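Serine protease pet (Escherichia coli, PDB 4OM9) acts as a secreted serine protease, an autotransporter enterotoxin of enteroaggregative strains that probably cleaves the cytoskeletal protein alpha-fodrin inside host cells. Local coordinates at residues I664-V670 with K687-T692; I595-V601 with S645-F651; T658-I664 with R680-H686. One frame throughout, in Å; residues are numbered along the deposited sequence.

Contact 1: I664-V670 with K687-T692; sequences IGDKAIV and KGANVT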
loop_
_atom_site.group_PDB
_atom_site.type_symbol
_atom_site.label_atom_id
_atom_site.label_comp_id
_atom_site.label_asym_id
_atom_site.label_seq_id
_atom_site.Cartn_x
_atom_site.Cartn_y
_atom_site.Cartn_z
ATOM N N ILE A 664 -19.849 -5.043 -1.712
ATOM C CA ILE A 664 -18.995 -4.526 -0.658
ATOM C C ILE A 664 -18.867 -5.599 0.411
ATOM O O ILE A 664 -19.856 -6.016 1.019
ATOM C CB ILE A 664 -19.547 -3.212 -0.094
ATOM C CG1 ILE A 664 -19.708 -2.217 -1.254
ATOM C CG2 ILE A 664 -18.628 -2.660 0.983
ATOM C CD1 ILE A 664 -20.141 -0.827 -0.859
ATOM N N GLY A 665 -17.642 -6.077 0.601
ATOM C CA GLY A 665 -17.408 -7.234 1.431
ATOM C C GLY A 665 -16.849 -6.959 2.817
ATOM O O GLY A 665 -16.614 -5.818 3.210
ATOM N N ASP A 666 -16.649 -8.039 3.558
ATOM C CA ASP A 666 -16.193 -7.976 4.936
ATOM C C ASP A 666 -14.947 -7.098 5.122
ATOM O O ASP A 666 -14.017 -7.140 4.316
ATOM C CB ASP A 666 -15.929 -9.395 5.443
ATOM C CG ASP A 666 -15.747 -9.448 6.943
ATOM O OD1 ASP A 666 -16.138 -8.475 7.622
ATOM O OD2 ASP A 666 -15.209 -10.458 7.440
ATOM N N LYS A 667 -14.978 -6.274 6.168
ATOM C CA LYS A 667 -13.869 -5.411 6.583
ATOM C C LYS A 667 -13.621 -4.196 5.666
ATOM O O LYS A 667 -12.799 -3.343 5.989
ATOM C CB LYS A 667 -12.579 -6.236 6.727
ATOM C CG LYS A 667 -12.649 -7.286 7.843
ATOM C CD LYS A 667 -11.297 -7.968 8.079
ATOM C CE LYS A 667 -11.331 -8.872 9.319
ATOM N NZ LYS A 667 -12.441 -9.868 9.254
ATOM N N ALA A 668 -14.346 -4.097 4.552
ATOM C CA ALA A 668 -14.256 -2.906 3.709
ATOM C C ALA A 668 -14.887 -1.694 4.398
ATOM O O ALA A 668 -15.907 -1.805 5.070
ATOM C CB ALA A 668 -14.919 -3.147 2.348
ATOM N N ILE A 669 -14.262 -0.534 4.234
ATOM C CA ILE A 669 -14.821 0.715 4.727
ATOM C C ILE A 669 -14.969 1.699 3.577
ATOM O O ILE A 669 -13.980 2.274 3.091
ATOM C CB ILE A 669 -13.962 1.337 5.828
ATOM C CG1 ILE A 669 -13.795 0.342 6.979
ATOM C CG2 ILE A 669 -14.588 2.639 6.303
ATOM C CD1 ILE A 669 -12.980 0.860 8.138
ATOM N N VAL A 670 -16.220 1.874 3.162
ATOM C CA VAL A 670 -16.609 2.745 2.073
ATOM C C VAL A 670 -17.224 4.059 2.535
ATOM O O VAL A 670 -18.131 4.064 3.378
ATOM C CB VAL A 670 -17.621 2.050 1.170
ATOM C CG1 VAL A 670 -18.035 2.973 0.039
ATOM C CG2 VAL A 670 -17.048 0.740 0.642
ATOM N N LYS A 687 -22.126 -8.789 5.121
ATOM C CA LYS A 687 -21.867 -8.793 6.556
ATOM C C LYS A 687 -20.408 -8.457 6.839
ATOM O O LYS A 687 -19.493 -9.056 6.261
ATOM C CB LYS A 687 -22.231 -10.153 7.159
ATOM C CG LYS A 687 -21.996 -10.276 8.660
ATOM C CD LYS A 687 -22.689 -11.521 9.218
ATOM C CE LYS A 687 -22.417 -11.722 10.707
ATOM N NZ LYS A 687 -23.010 -10.643 11.543
ATOM N N GLY A 688 -20.200 -7.482 7.717
ATOM C CA GLY A 688 -18.861 -7.035 8.035
ATOM C C GLY A 688 -18.358 -5.799 7.297
ATOM O O GLY A 688 -17.201 -5.410 7.478
ATOM N N ALA A 689 -19.212 -5.173 6.485
ATOM C CA ALA A 689 -18.844 -3.933 5.805
ATOM C C ALA A 689 -19.413 -2.697 6.511
ATOM O O ALA A 689 -20.466 -2.763 7.145
ATOM C CB ALA A 689 -19.309 -3.966 4.349
ATOM N N ASN A 690 -18.696 -1.580 6.397
ATOM C CA ASN A 690 -19.148 -0.276 6.884
ATOM C C ASN A 690 -19.264 0.713 5.740
ATOM O O ASN A 690 -18.259 1.179 5.195
ATOM C CB ASN A 690 -18.198 0.301 7.938
ATOM C CG ASN A 690 -18.023 -0.601 9.123
ATOM O OD1 ASN A 690 -18.794 -1.539 9.323
ATOM N ND2 ASN A 690 -17.007 -0.316 9.937
ATOM N N VAL A 691 -20.493 1.036 5.377
ATOM C CA VAL A 691 -20.744 1.957 4.300
ATOM C C VAL A 691 -21.424 3.216 4.814
ATOM O O VAL A 691 -22.527 3.169 5.374
ATOM C CB VAL A 691 -21.594 1.284 3.207
ATOM C CG1 VAL A 691 -21.720 2.174 1.963
ATOM C CG2 VAL A 691 -20.975 -0.058 2.849
ATOM N N THR A 692 -20.748 4.341 4.638
ATOM C CA THR A 692 -21.308 5.642 4.964
ATOM C C THR A 692 -21.409 6.481 3.696
ATOM O O THR A 692 -20.414 6.687 2.992
ATOM C CB THR A 692 -20.453 6.394 6.003
ATOM O OG1 THR A 692 -20.049 5.493 7.045
ATOM C CG2 THR A 692 -21.230 7.558 6.595
#
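Val670 is gripped from both ends by the neighbouring strand: its N donates to Asn690 O at 3.0 Å, and its O receives Thr692 N at 2.9 Å. One step earlier Asn690 N donates to Ala668 O at 3.1 Å. Ile669 turns its own N and O the other way, to Ser649 and Phe651, so the strand is bonded on both edges. This is the parallel ladder of a right-handed beta-helix, in which 668-670 and 690-692 are equivalent strands of successive coils. Ahead of the strands the pattern changes. A type II turn from Gly665 to Ala668 uses Gly665 O for Ala668 N and leaves Lys667 N to reach Gly688 O at 2.7 Å, a donor lying well above the carbonyl plane. Asp666 OD1 packs against Gly688 CA at 3.1 Å; it is also 3.2 Å from Gly688 O, but these are two acceptors and form no hydrogen bond. Asp666 OD2 holds a long, weak salt bridge to Lys667 NZ. Towards the interior, Ile664 and Val691 meet tip to tip, CD1 to CG2 at 3.9 Å. Ile664 chi1 of -56° sets CG1 beside the backbone N and leaves CG2 anti to it, 3.7 Å from Ala689 CB.

Contact 2: I595-V601 with S645-F651; sequences IARNADV and SIGESKF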
loop_
_atom_site.group_PDB
_atom_site.type_symbol
_atom_site.label_atom_id
_atom_site.label_comp_id
_atom_site.label_asym_id
_atom_site.label_seq_id
_atom_site.Cartn_x
_atom_site.Cartn_y
_atom_site.Cartn_z
ATOM N N ILE A 595 -11.248 -4.231 -5.447
ATOM C CA ILE A 595 -10.408 -3.663 -4.428
ATOM C C ILE A 595 -10.315 -4.726 -3.351
ATOM O O ILE A 595 -11.338 -5.142 -2.778
ATOM C CB ILE A 595 -10.968 -2.353 -3.865
ATOM C CG1 ILE A 595 -11.044 -1.307 -4.976
ATOM C CG2 ILE A 595 -10.091 -1.856 -2.721
ATOM C CD1 ILE A 595 -11.843 -0.082 -4.597
ATOM N N ALA A 596 -9.088 -5.184 -3.112
ATOM C CA ALA A 596 -8.828 -6.293 -2.217
ATOM C C ALA A 596 -8.041 -5.794 -1.020
ATOM O O ALA A 596 -7.918 -4.590 -0.821
ATOM C CB ALA A 596 -8.081 -7.410 -2.936
ATOM N N ARG A 597 -7.541 -6.724 -0.219
ATOM C CA ARG A 597 -7.064 -6.403 1.128
ATOM C C ARG A 597 -5.954 -5.350 1.115
ATOM O O ARG A 597 -5.079 -5.367 0.262
ATOM C CB ARG A 597 -6.590 -7.674 1.843
ATOM C CG ARG A 597 -5.455 -8.415 1.140
ATOM C CD ARG A 597 -4.785 -9.398 2.097
ATOM N NE ARG A 597 -4.553 -8.788 3.410
ATOM C CZ ARG A 597 -4.407 -9.475 4.543
ATOM N NH1 ARG A 597 -4.460 -10.798 4.518
ATOM N NH2 ARG A 597 -4.206 -8.843 5.693
ATOM N N ASN A 598 -6.037 -4.405 2.041
ATOM C CA ASN A 598 -5.004 -3.387 2.203
ATOM C C ASN A 598 -4.804 -2.461 0.995
ATOM O O ASN A 598 -3.725 -1.917 0.806
ATOM C CB ASN A 598 -3.676 -4.058 2.556
ATOM C CG ASN A 598 -3.725 -4.749 3.889
ATOM O OD1 ASN A 598 -4.153 -5.904 3.994
ATOM N ND2 ASN A 598 -3.300 -4.042 4.928
ATOM N N ALA A 599 -5.842 -2.291 0.186
ATOM C CA ALA A 599 -5.890 -1.167 -0.735
ATOM C C ALA A 599 -6.671 -0.016 -0.098
ATOM O O ALA A 599 -7.723 -0.214 0.508
ATOM C CB ALA A 599 -6.521 -1.567 -2.067
ATOM N N ASP A 600 -6.118 1.180 -0.224
ATOM C CA ASP A 600 -6.729 2.410 0.233
ATOM C C ASP A 600 -7.014 3.217 -1.030
ATOM O O ASP A 600 -6.106 3.844 -1.585
ATOM C CB ASP A 600 -5.781 3.140 1.190
ATOM C CG ASP A 600 -6.386 4.387 1.813
ATOM O OD1 ASP A 600 -7.089 5.165 1.130
ATOM O OD2 ASP A 600 -6.125 4.605 3.016
ATOM N N VAL A 601 -8.272 3.168 -1.483
ATOM C CA VAL A 601 -8.662 3.713 -2.780
ATOM C C VAL A 601 -9.525 4.950 -2.659
ATOM O O VAL A 601 -10.524 4.939 -1.951
ATOM C CB VAL A 601 -9.441 2.686 -3.636
ATOM C CG1 VAL A 601 -9.659 3.258 -5.033
ATOM C CG2 VAL A 601 -8.711 1.377 -3.718
ATOM N N SER A 645 -7.864 -14.081 1.202
ATOM C CA SER A 645 -7.051 -13.421 2.210
ATOM C C SER A 645 -7.747 -12.145 2.581
ATOM O O SER A 645 -7.663 -11.148 1.863
ATOM C CB SER A 645 -5.628 -13.133 1.716
ATOM O OG SER A 645 -4.828 -12.630 2.776
ATOM N N ILE A 646 -8.426 -12.181 3.716
ATOM C CA ILE A 646 -9.336 -11.119 4.097
ATOM C C ILE A 646 -8.602 -10.113 4.966
ATOM O O ILE A 646 -7.871 -10.489 5.874
ATOM C CB ILE A 646 -10.575 -11.703 4.827
ATOM C CG1 ILE A 646 -11.291 -12.693 3.904
ATOM C CG2 ILE A 646 -11.523 -10.599 5.294
ATOM C CD1 ILE A 646 -11.705 -13.990 4.576
ATOM N N GLY A 647 -8.775 -8.835 4.645
ATOM C CA GLY A 647 -8.171 -7.750 5.391
ATOM C C GLY A 647 -8.913 -6.465 5.085
ATOM O O GLY A 647 -9.725 -6.412 4.163
ATOM N N GLU A 648 -8.636 -5.427 5.858
ATOM C CA GLU A 648 -9.294 -4.142 5.690
ATOM C C GLU A 648 -9.053 -3.535 4.310
ATOM O O GLU A 648 -7.948 -3.615 3.778
ATOM C CB GLU A 648 -8.811 -3.191 6.774
ATOM C CG GLU A 648 -9.104 -1.744 6.539
ATOM C CD GLU A 648 -8.739 -0.902 7.741
ATOM O OE1 GLU A 648 -9.276 -1.163 8.845
ATOM O OE2 GLU A 648 -7.910 0.014 7.586
ATOM N N SER A 649 -10.099 -2.946 3.728
ATOM C CA SER A 649 -9.976 -2.214 2.470
ATOM C C SER A 649 -10.788 -0.922 2.497
ATOM O O SER A 649 -11.813 -0.832 3.181
ATOM C CB SER A 649 -10.432 -3.081 1.305
ATOM O OG SER A 649 -11.820 -3.342 1.403
ATOM N N LYS A 650 -10.348 0.078 1.744
ATOM C CA LYS A 650 -11.023 1.372 1.790
ATOM C C LYS A 650 -11.371 1.947 0.420
ATOM O O LYS A 650 -10.497 2.094 -0.446
ATOM C CB LYS A 650 -10.174 2.404 2.528
ATOM C CG LYS A 650 -9.990 2.173 3.997
ATOM C CD LYS A 650 -9.501 3.465 4.622
ATOM C CE LYS A 650 -9.350 3.354 6.137
ATOM N NZ LYS A 650 -8.219 2.471 6.515
ATOM N N PHE A 651 -12.637 2.304 0.240
ATOM C CA PHE A 651 -12.991 3.137 -0.899
ATOM C C PHE A 651 -13.666 4.412 -0.432
ATOM O O PHE A 651 -14.549 4.400 0.434
ATOM C CB PHE A 651 -13.890 2.418 -1.906
ATOM C CG PHE A 651 -14.306 3.304 -3.042
ATOM C CD1 PHE A 651 -13.388 3.663 -4.027
ATOM C CD2 PHE A 651 -15.584 3.835 -3.100
ATOM C CE1 PHE A 651 -13.756 4.502 -5.051
ATOM C CE2 PHE A 651 -15.960 4.675 -4.124
ATOM C CZ PHE A 651 -15.056 5.012 -5.101
HETATM O O HOH W 1 -8.292 -9.506 -0.400
#
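Strands 599-601 and 649-651 run parallel, 9° apart, with Lys650 held between Ala599 and Val601: Lys650 N donates to Ala599 O, and Lys650 O accepts Val601 N at 2.7 Å. Ahead of the strands, Asn598 N, in the type II turn from Ala596 to Ala599, bonds Glu648 O. Arg597 carries the side-chain part of the contact. Its CB, CG and CD run along the carbonyl of Ser645, and a bend at chi3 (-44°) brings the guanidinium round so that NH1 meets Ser645 OG at 2.6 Å, within the guanidinium plane. NE points in the same plane to Asn598 OD1 at 3.0 Å; these in-plane bonds help fix the group's rotation, while Ile646 O and Gly647 CA lie over one face near its rim. Trp576 adds a cation-pi partner, and Ser645 OG is also bonded to Leu571 O. A water joins Arg597 N to Ser645 O. The paired strands belong to adjacent coils of the passenger's right-handed beta-helix, and their buried residues point into its core. There Ile595 CD1 comes within 4.1 Å of Phe651 CD1, the two side chains crossing at about a right angle, and Val601 CG1 sits in the plane of the ring at its edge, 3.9 Å from the same CD1. On the other face of the sheet Lys650 passes Asp600, its CD 3.9 Å from OD2. Lys650 NZ forms a salt bridge with Glu648 OE2 at 2.7 Å, meeting it from above the carboxylate plane, whereas Asp600 OD1 pairs likewise with Arg582.

Contact 3: T658-I664 with R680-H686; sequences TDGSISI and RTALTIH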
loop_
_atom_site.group_PDB
_atom_site.type_symbol
_atom_site.label_atom_id
_atom_site.label_comp_id
_atom_site.label_asym_id
_atom_site.label_seq_id
_atom_site.Cartn_x
_atom_site.Cartn_y
_atom_site.Cartn_z
ATOM N N THR A 658 -23.770 1.902 -14.784
ATOM C CA THR A 658 -24.884 1.442 -15.589
ATOM C C THR A 658 -24.756 -0.075 -15.700
ATOM O O THR A 658 -23.703 -0.579 -16.100
ATOM C CB THR A 658 -24.892 2.102 -16.992
ATOM O OG1 THR A 658 -25.124 3.511 -16.859
ATOM C CG2 THR A 658 -25.981 1.501 -17.870
ATOM N N ASP A 659 -25.813 -0.793 -15.318
ATOM C CA ASP A 659 -25.793 -2.257 -15.257
ATOM C C ASP A 659 -24.637 -2.828 -14.430
ATOM O O ASP A 659 -24.107 -2.155 -13.551
ATOM C CB ASP A 659 -25.758 -2.820 -16.667
ATOM C CG ASP A 659 -26.992 -2.424 -17.476
ATOM O OD1 ASP A 659 -28.127 -2.657 -16.999
ATOM O OD2 ASP A 659 -26.827 -1.860 -18.574
ATOM N N GLY A 660 -24.265 -4.077 -14.710
ATOM C CA GLY A 660 -23.226 -4.776 -13.963
ATOM C C GLY A 660 -23.694 -5.056 -12.541
ATOM O O GLY A 660 -24.894 -5.293 -12.307
ATOM N N SER A 661 -22.787 -4.939 -11.569
ATOM C CA SER A 661 -23.152 -5.008 -10.155
ATOM C C SER A 661 -22.068 -4.455 -9.215
ATOM O O SER A 661 -20.916 -4.307 -9.612
ATOM C CB SER A 661 -23.485 -6.453 -9.785
ATOM O OG SER A 661 -22.349 -7.273 -9.967
ATOM N N ILE A 662 -22.457 -4.150 -7.977
ATOM C CA ILE A 662 -21.523 -3.662 -6.978
ATOM C C ILE A 662 -21.612 -4.505 -5.716
ATOM O O ILE A 662 -22.709 -4.858 -5.263
ATOM C CB ILE A 662 -21.773 -2.171 -6.610
ATOM C CG1 ILE A 662 -21.681 -1.283 -7.845
ATOM C CG2 ILE A 662 -20.765 -1.706 -5.569
ATOM C CD1 ILE A 662 -22.007 0.191 -7.565
ATOM N N SER A 663 -20.457 -4.818 -5.137
ATOM C CA SER A 663 -20.400 -5.687 -3.974
ATOM C C SER A 663 -19.423 -5.120 -2.965
ATOM O O SER A 663 -18.299 -4.750 -3.312
ATOM C CB SER A 663 -19.990 -7.092 -4.379
ATOM O OG SER A 663 -19.988 -7.958 -3.283
ATOM N N ILE A 664 -19.849 -5.043 -1.712
ATOM C CA ILE A 664 -18.995 -4.526 -0.658
ATOM C C ILE A 664 -18.867 -5.599 0.411
ATOM O O ILE A 664 -19.856 -6.016 1.019
ATOM C CB ILE A 664 -19.547 -3.212 -0.094
ATOM C CG1 ILE A 664 -19.708 -2.217 -1.254
ATOM C CG2 ILE A 664 -18.628 -2.660 0.983
ATOM C CD1 ILE A 664 -20.141 -0.827 -0.859
ATOM N N ARG A 680 -29.952 0.458 -12.944
ATOM C CA ARG A 680 -29.989 -0.987 -13.160
ATOM C C ARG A 680 -28.721 -1.611 -12.584
ATOM O O ARG A 680 -28.228 -2.631 -13.057
ATOM C CB ARG A 680 -30.152 -1.313 -14.652
ATOM C CG ARG A 680 -31.234 -0.476 -15.327
ATOM C CD ARG A 680 -31.519 -0.900 -16.757
ATOM N NE ARG A 680 -30.366 -0.767 -17.645
ATOM C CZ ARG A 680 -29.927 0.384 -18.149
ATOM N NH1 ARG A 680 -30.520 1.528 -17.846
ATOM N NH2 ARG A 680 -28.885 0.393 -18.956
ATOM N N THR A 681 -28.203 -0.980 -11.542
ATOM C CA THR A 681 -26.970 -1.427 -10.925
ATOM C C THR A 681 -27.154 -1.896 -9.476
ATOM O O THR A 681 -27.137 -1.091 -8.548
ATOM C CB THR A 681 -25.877 -0.311 -10.992
ATOM O OG1 THR A 681 -25.507 -0.077 -12.366
ATOM C CG2 THR A 681 -24.616 -0.703 -10.173
ATOM N N ALA A 682 -27.303 -3.206 -9.291
ATOM C CA ALA A 682 -27.583 -3.762 -7.966
ATOM C C ALA A 682 -26.416 -3.609 -6.976
ATOM O O ALA A 682 -25.265 -3.913 -7.297
ATOM C CB ALA A 682 -27.969 -5.224 -8.086
ATOM N N LEU A 683 -26.740 -3.148 -5.770
ATOM C CA LEU A 683 -25.752 -2.900 -4.735
ATOM C C LEU A 683 -25.917 -3.852 -3.562
ATOM O O LEU A 683 -26.953 -3.843 -2.891
ATOM C CB LEU A 683 -25.850 -1.458 -4.240
ATOM C CG LEU A 683 -24.963 -1.146 -3.025
ATOM C CD1 LEU A 683 -23.526 -1.540 -3.282
ATOM C CD2 LEU A 683 -25.043 0.316 -2.662
ATOM N N THR A 684 -24.896 -4.661 -3.296
ATOM C CA THR A 684 -24.974 -5.601 -2.184
ATOM C C THR A 684 -23.903 -5.341 -1.141
ATOM O O THR A 684 -22.714 -5.462 -1.416
ATOM C CB THR A 684 -24.864 -7.060 -2.658
ATOM O OG1 THR A 684 -25.975 -7.368 -3.509
ATOM C CG2 THR A 684 -24.897 -8.004 -1.460
ATOM N N ILE A 685 -24.344 -4.990 0.064
ATOM C CA ILE A 685 -23.448 -4.721 1.186
ATOM C C ILE A 685 -23.432 -5.925 2.108
ATOM O O ILE A 685 -24.429 -6.212 2.762
ATOM C CB ILE A 685 -23.886 -3.460 1.942
ATOM C CG1 ILE A 685 -23.875 -2.270 0.972
ATOM C CG2 ILE A 685 -23.002 -3.217 3.130
ATOM C CD1 ILE A 685 -24.238 -0.940 1.586
ATOM N N HIS A 686 -22.316 -6.651 2.130
ATOM C CA HIS A 686 -22.234 -7.909 2.876
ATOM C C HIS A 686 -21.946 -7.712 4.361
ATOM O O HIS A 686 -21.557 -6.629 4.795
ATOM C CB HIS A 686 -21.153 -8.826 2.299
ATOM C CG HIS A 686 -21.429 -9.306 0.907
ATOM N ND1 HIS A 686 -22.209 -10.407 0.640
ATOM C CD2 HIS A 686 -20.995 -8.848 -0.295
ATOM C CE1 HIS A 686 -22.257 -10.606 -0.669
ATOM N NE2 HIS A 686 -21.525 -9.676 -1.255
HETATM O O HOH W 2 -24.910 -6.565 -6.017
#
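Arg680 and Asp659 lie side by side and point the same way, joined by a salt bridge at the corner where two successive coils of the beta-helix turn into the parallel strands 661-664 and 682-685. Followed outward, Arg680 CB starts 3.4 Å from Asp659 OD1, and CG and CD keep passing that same oxygen. A bend at chi3 (-62°) then brings Arg680 NE to Asp659 OD1, to which it donates in a weak, bent bond of 3.0 Å. Arg680 CZ stays close to the same Asp659 OD1, at 3.7 Å. Beyond it Arg680 NH2 reaches Asp659 OD2 at 3.1 Å, above the carboxylate plane; the two flat groups are 63° apart, so this is a skewed grip and not a coplanar fork. NH2 also touches Thr658 CG2. Beside it Thr681 OG1 donates to Asp659 O, tying the backbone of this corner down.

Beyond the corner the strands pair regularly: Ile662 N bonds Ala682 O, Ile662 O takes Thr684 N, Ile664 N bonds Thr684 O, and Ile664 O takes His686 N. A water donates to Ile662 O as well and lies 2.8 Å from Thr684 OG1. Inside the beta-helix, Leu683 CD1 nestles against Ile662 CG2 at 3.6 Å, while Thr681 CG2 touches both CG1 and CD1 of Ile662. On the opposite side of the sheet from these apolar groups, the His686 ring carries Thr684 CG2 over one face, offset toward the rim. At the ring edge, close to its plane, Ser663 OG stands 3.1 Å from His686 NE2.

From the N terminus, contact 2 comes first: 595-601 meets 645-651 and closes a loop with 43 residues in between. It is complete before the other two open. Contacts 3 and 1 then cross, their segments alternating as 658-664, 664-670, 680-686 and 687-692; contact 3 closes a loop over 15 residues and contact 1 over 16, about one coil each. They share Ile664, where one coil passes from the first strand pair to the second, and Val691 CG2 packs on Ile685 CD1 between them. Contact 1 also abuts contact 2, because strand 668-672 lies between 649-652 and 690-693 on one side of the beta-helix. Contacts 2 and 3 do not touch; contact 3 stacks the preceding side of each coil.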